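Local structure of protein argonaute (Methanocaldococcus jannaschii, 5G5S) at residues A[501-509]-A[685-693]. The protein cuts single-stranded target DNA, using short single-stranded DNA guides to recognise complementary sequences, and may defend the archaeon against invading genetic elements. Sequence-based numbering, arbitrary orientation.
Sequences YIMGLDTGL and PIHYADKFV
P685 lays its ring against strand 501-506 near the start of helix 684-697, in the RNase H-like core of the PIWI domain, where segment 685-693 of this helix packs on one face of the sheet and runs at 36° to the strand. Its CG meets the CG2 branch of I502 at 3.9 Å, a compact apolar pair, while its CB rests over the backbone of G504. The glycine has no CB to strike the helix, and its CA approaches P685 O at 3.6 Å in a CA-H...O contact. For I686, chi1 near 180° (-175°) swings CG1 away from its own backbone N and past L505 O, and the side chain extends to the neighbourhood of D572, a probable metal ligand. One turn on, A689 keeps the segment axes close, 6.1 Å apart at their nearest: its small CB lies 3.6 Å from G504 O. D690 then brings in the active site, since it and D506 probably bind the same manganese ion, as in related nucleases. Their carboxylate planes are 44° apart, and D690 OD1 stands 3.1 Å from D506 OD2 with no hydrogen bond between them, consistent with a bridging metal in the active enzyme. V693 sets both methyl groups beside D506 OD1, CG1 at 3.7 Å, and CG1 also lies 4.1 Å from G508 CA.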
loop_
_atom_site.group_PDB
_atom_site.type_symbol
_atom_site.label_atom_id
_atom_site.label_comp_id
_atom_site.label_asym_id
_atom_site.label_seq_id
_atom_site.Cartn_x
_atom_site.Cartn_y
_atom_site.Cartn_z
ATOM N N TYR A 501 -17.298 3.886 12.802
ATOM C CA TYR A 501 -15.876 3.704 12.528
ATOM C C TYR A 501 -15.633 3.150 11.154
ATOM O O TYR A 501 -16.383 2.304 10.668
ATOM C CB TYR A 501 -15.214 2.742 13.538
ATOM C CG TYR A 501 -15.328 3.164 14.983
ATOM C CD1 TYR A 501 -14.898 4.426 15.400
ATOM C CD2 TYR A 501 -15.809 2.283 15.951
ATOM C CE1 TYR A 501 -14.999 4.819 16.735
ATOM C CE2 TYR A 501 -15.891 2.656 17.291
ATOM C CZ TYR A 501 -15.493 3.930 17.677
ATOM O OH TYR A 501 -15.575 4.312 18.995
ATOM N N ILE A 502 -14.568 3.636 10.533
ATOM C CA ILE A 502 -14.010 3.156 9.284
ATOM C C ILE A 502 -12.604 2.776 9.715
ATOM O O ILE A 502 -11.873 3.617 10.263
ATOM C CB ILE A 502 -14.068 4.163 8.122
ATOM C CG1 ILE A 502 -15.543 4.369 7.680
ATOM C CG2 ILE A 502 -13.170 3.660 6.952
ATOM C CD1 ILE A 502 -15.814 5.653 6.885
ATOM N N MET A 503 -12.291 1.471 9.606
ATOM C CA MET A 503 -11.038 0.950 10.103
ATOM C C MET A 503 -10.184 0.351 8.990
ATOM O O MET A 503 -10.601 -0.578 8.309
ATOM C CB MET A 503 -11.303 -0.050 11.241
ATOM C CG MET A 503 -11.870 0.581 12.499
ATOM S SD MET A 503 -12.067 -0.646 13.812
ATOM C CE MET A 503 -12.731 0.352 15.140
ATOM N N GLY A 504 -9.014 0.941 8.798
ATOM C CA GLY A 504 -8.025 0.494 7.835
ATOM C C GLY A 504 -7.162 -0.549 8.499
ATOM O O GLY A 504 -6.652 -0.327 9.592
ATOM N N LEU A 505 -7.036 -1.702 7.873
ATOM C CA LEU A 505 -6.299 -2.794 8.472
ATOM C C LEU A 505 -5.246 -3.332 7.543
ATOM O O LEU A 505 -5.500 -3.504 6.361
ATOM C CB LEU A 505 -7.311 -3.904 8.900
ATOM C CG LEU A 505 -6.770 -5.208 9.502
ATOM C CD1 LEU A 505 -6.021 -4.963 10.801
ATOM C CD2 LEU A 505 -7.886 -6.187 9.733
ATOM N N ASP A 506 -4.052 -3.571 8.089
ATOM C CA ASP A 506 -2.906 -4.184 7.431
ATOM C C ASP A 506 -2.321 -5.191 8.430
ATOM O O ASP A 506 -2.156 -4.869 9.606
ATOM C CB ASP A 506 -1.862 -3.145 7.008
ATOM C CG ASP A 506 -0.769 -3.719 6.111
ATOM O OD1 ASP A 506 0.103 -4.468 6.628
ATOM O OD2 ASP A 506 -0.779 -3.420 4.897
ATOM N N THR A 507 -2.052 -6.418 7.965
ATOM C CA THR A 507 -1.538 -7.512 8.793
ATOM C C THR A 507 -0.222 -8.110 8.257
ATOM O O THR A 507 -0.215 -9.190 7.657
ATOM C CB THR A 507 -2.662 -8.513 9.126
ATOM O OG1 THR A 507 -3.355 -8.858 7.926
ATOM C CG2 THR A 507 -3.665 -7.957 10.137
ATOM N N GLY A 508 0.875 -7.378 8.489
ATOM C CA GLY A 508 2.231 -7.742 8.081
ATOM C C GLY A 508 2.697 -9.097 8.581
ATOM O O GLY A 508 3.155 -9.918 7.780
ATOM N N LEU A 509 2.571 -9.346 9.902
ATOM C CA LEU A 509 2.942 -10.617 10.533
ATOM C C LEU A 509 1.718 -11.329 11.108
ATOM O O LEU A 509 0.926 -11.897 10.356
ATOM C CB LEU A 509 3.996 -10.404 11.624
ATOM N N PRO A 685 -7.492 5.522 5.782
ATOM C CA PRO A 685 -7.359 4.512 6.858
ATOM C C PRO A 685 -6.419 3.342 6.528
ATOM O O PRO A 685 -5.527 3.029 7.333
ATOM C CB PRO A 685 -8.803 4.056 7.100
ATOM C CG PRO A 685 -9.642 5.191 6.605
ATOM C CD PRO A 685 -8.915 5.748 5.445
ATOM N N ILE A 686 -6.595 2.724 5.330
ATOM C CA ILE A 686 -5.766 1.602 4.875
ATOM C C ILE A 686 -4.346 2.058 4.483
ATOM O O ILE A 686 -3.375 1.385 4.837
ATOM C CB ILE A 686 -6.484 0.664 3.844
ATOM C CG1 ILE A 686 -5.615 -0.572 3.481
ATOM C CG2 ILE A 686 -6.988 1.423 2.599
ATOM C CD1 ILE A 686 -6.280 -1.640 2.662
ATOM N N HIS A 687 -4.232 3.229 3.818
ATOM C CA HIS A 687 -2.957 3.845 3.417
ATOM C C HIS A 687 -2.022 4.070 4.630
ATOM O O HIS A 687 -0.837 3.760 4.554
ATOM C CB HIS A 687 -3.215 5.180 2.670
ATOM C CG HIS A 687 -1.988 5.998 2.428
ATOM N ND1 HIS A 687 -1.167 5.765 1.332
ATOM C CD2 HIS A 687 -1.477 7.029 3.142
ATOM C CE1 HIS A 687 -0.186 6.642 1.420
ATOM N NE2 HIS A 687 -0.319 7.417 2.500
ATOM N N TYR A 688 -2.561 4.645 5.716
ATOM C CA TYR A 688 -1.807 4.939 6.926
ATOM C C TYR A 688 -1.520 3.703 7.778
ATOM O O TYR A 688 -0.476 3.662 8.425
ATOM C CB TYR A 688 -2.428 6.103 7.721
ATOM C CG TYR A 688 -2.252 7.450 7.046
ATOM C CD1 TYR A 688 -0.986 7.916 6.691
ATOM C CD2 TYR A 688 -3.339 8.294 6.840
ATOM C CE1 TYR A 688 -0.814 9.169 6.100
ATOM C CE2 TYR A 688 -3.180 9.549 6.255
ATOM C CZ TYR A 688 -1.915 9.977 5.875
ATOM O OH TYR A 688 -1.761 11.200 5.275
ATOM N N ALA A 689 -2.410 2.686 7.749
ATOM C CA ALA A 689 -2.184 1.405 8.430
ATOM C C ALA A 689 -0.937 0.731 7.797
ATOM O O ALA A 689 -0.071 0.225 8.520
ATOM C CB ALA A 689 -3.393 0.493 8.282
ATOM N N ASP A 690 -0.846 0.765 6.449
ATOM C CA ASP A 690 0.279 0.203 5.708
ATOM C C ASP A 690 1.585 0.952 6.010
ATOM O O ASP A 690 2.612 0.311 6.211
ATOM C CB ASP A 690 -0.009 0.153 4.202
ATOM C CG ASP A 690 1.138 -0.449 3.406
ATOM O OD1 ASP A 690 1.452 -1.647 3.622
ATOM O OD2 ASP A 690 1.765 0.291 2.618
ATOM N N LYS A 691 1.525 2.297 6.089
ATOM C CA LYS A 691 2.664 3.159 6.412
ATOM C C LYS A 691 3.189 2.929 7.845
ATOM O O LYS A 691 4.392 3.079 8.084
ATOM C CB LYS A 691 2.297 4.639 6.196
ATOM C CG LYS A 691 2.509 5.135 4.759
ATOM C CD LYS A 691 2.197 6.625 4.664
ATOM C CE LYS A 691 2.922 7.332 3.531
ATOM N NZ LYS A 691 2.365 8.696 3.260
ATOM N N PHE A 692 2.299 2.575 8.789
ATOM C CA PHE A 692 2.694 2.309 10.169
ATOM C C PHE A 692 3.397 0.962 10.267
ATOM O O PHE A 692 4.421 0.858 10.943
ATOM C CB PHE A 692 1.512 2.418 11.152
ATOM C CG PHE A 692 1.892 2.078 12.581
ATOM C CD1 PHE A 692 2.505 3.019 13.399
ATOM C CD2 PHE A 692 1.700 0.795 13.085
ATOM C CE1 PHE A 692 2.881 2.696 14.702
ATOM C CE2 PHE A 692 2.069 0.476 14.394
ATOM C CZ PHE A 692 2.653 1.430 15.194
ATOM N N VAL A 693 2.860 -0.060 9.575
ATOM C CA VAL A 693 3.431 -1.412 9.536
ATOM C C VAL A 693 4.848 -1.385 8.932
ATOM O O VAL A 693 5.751 -2.008 9.502
ATOM C CB VAL A 693 2.453 -2.458 8.921
ATOM C CG1 VAL A 693 3.122 -3.819 8.708
ATOM C CG2 VAL A 693 1.219 -2.620 9.811
#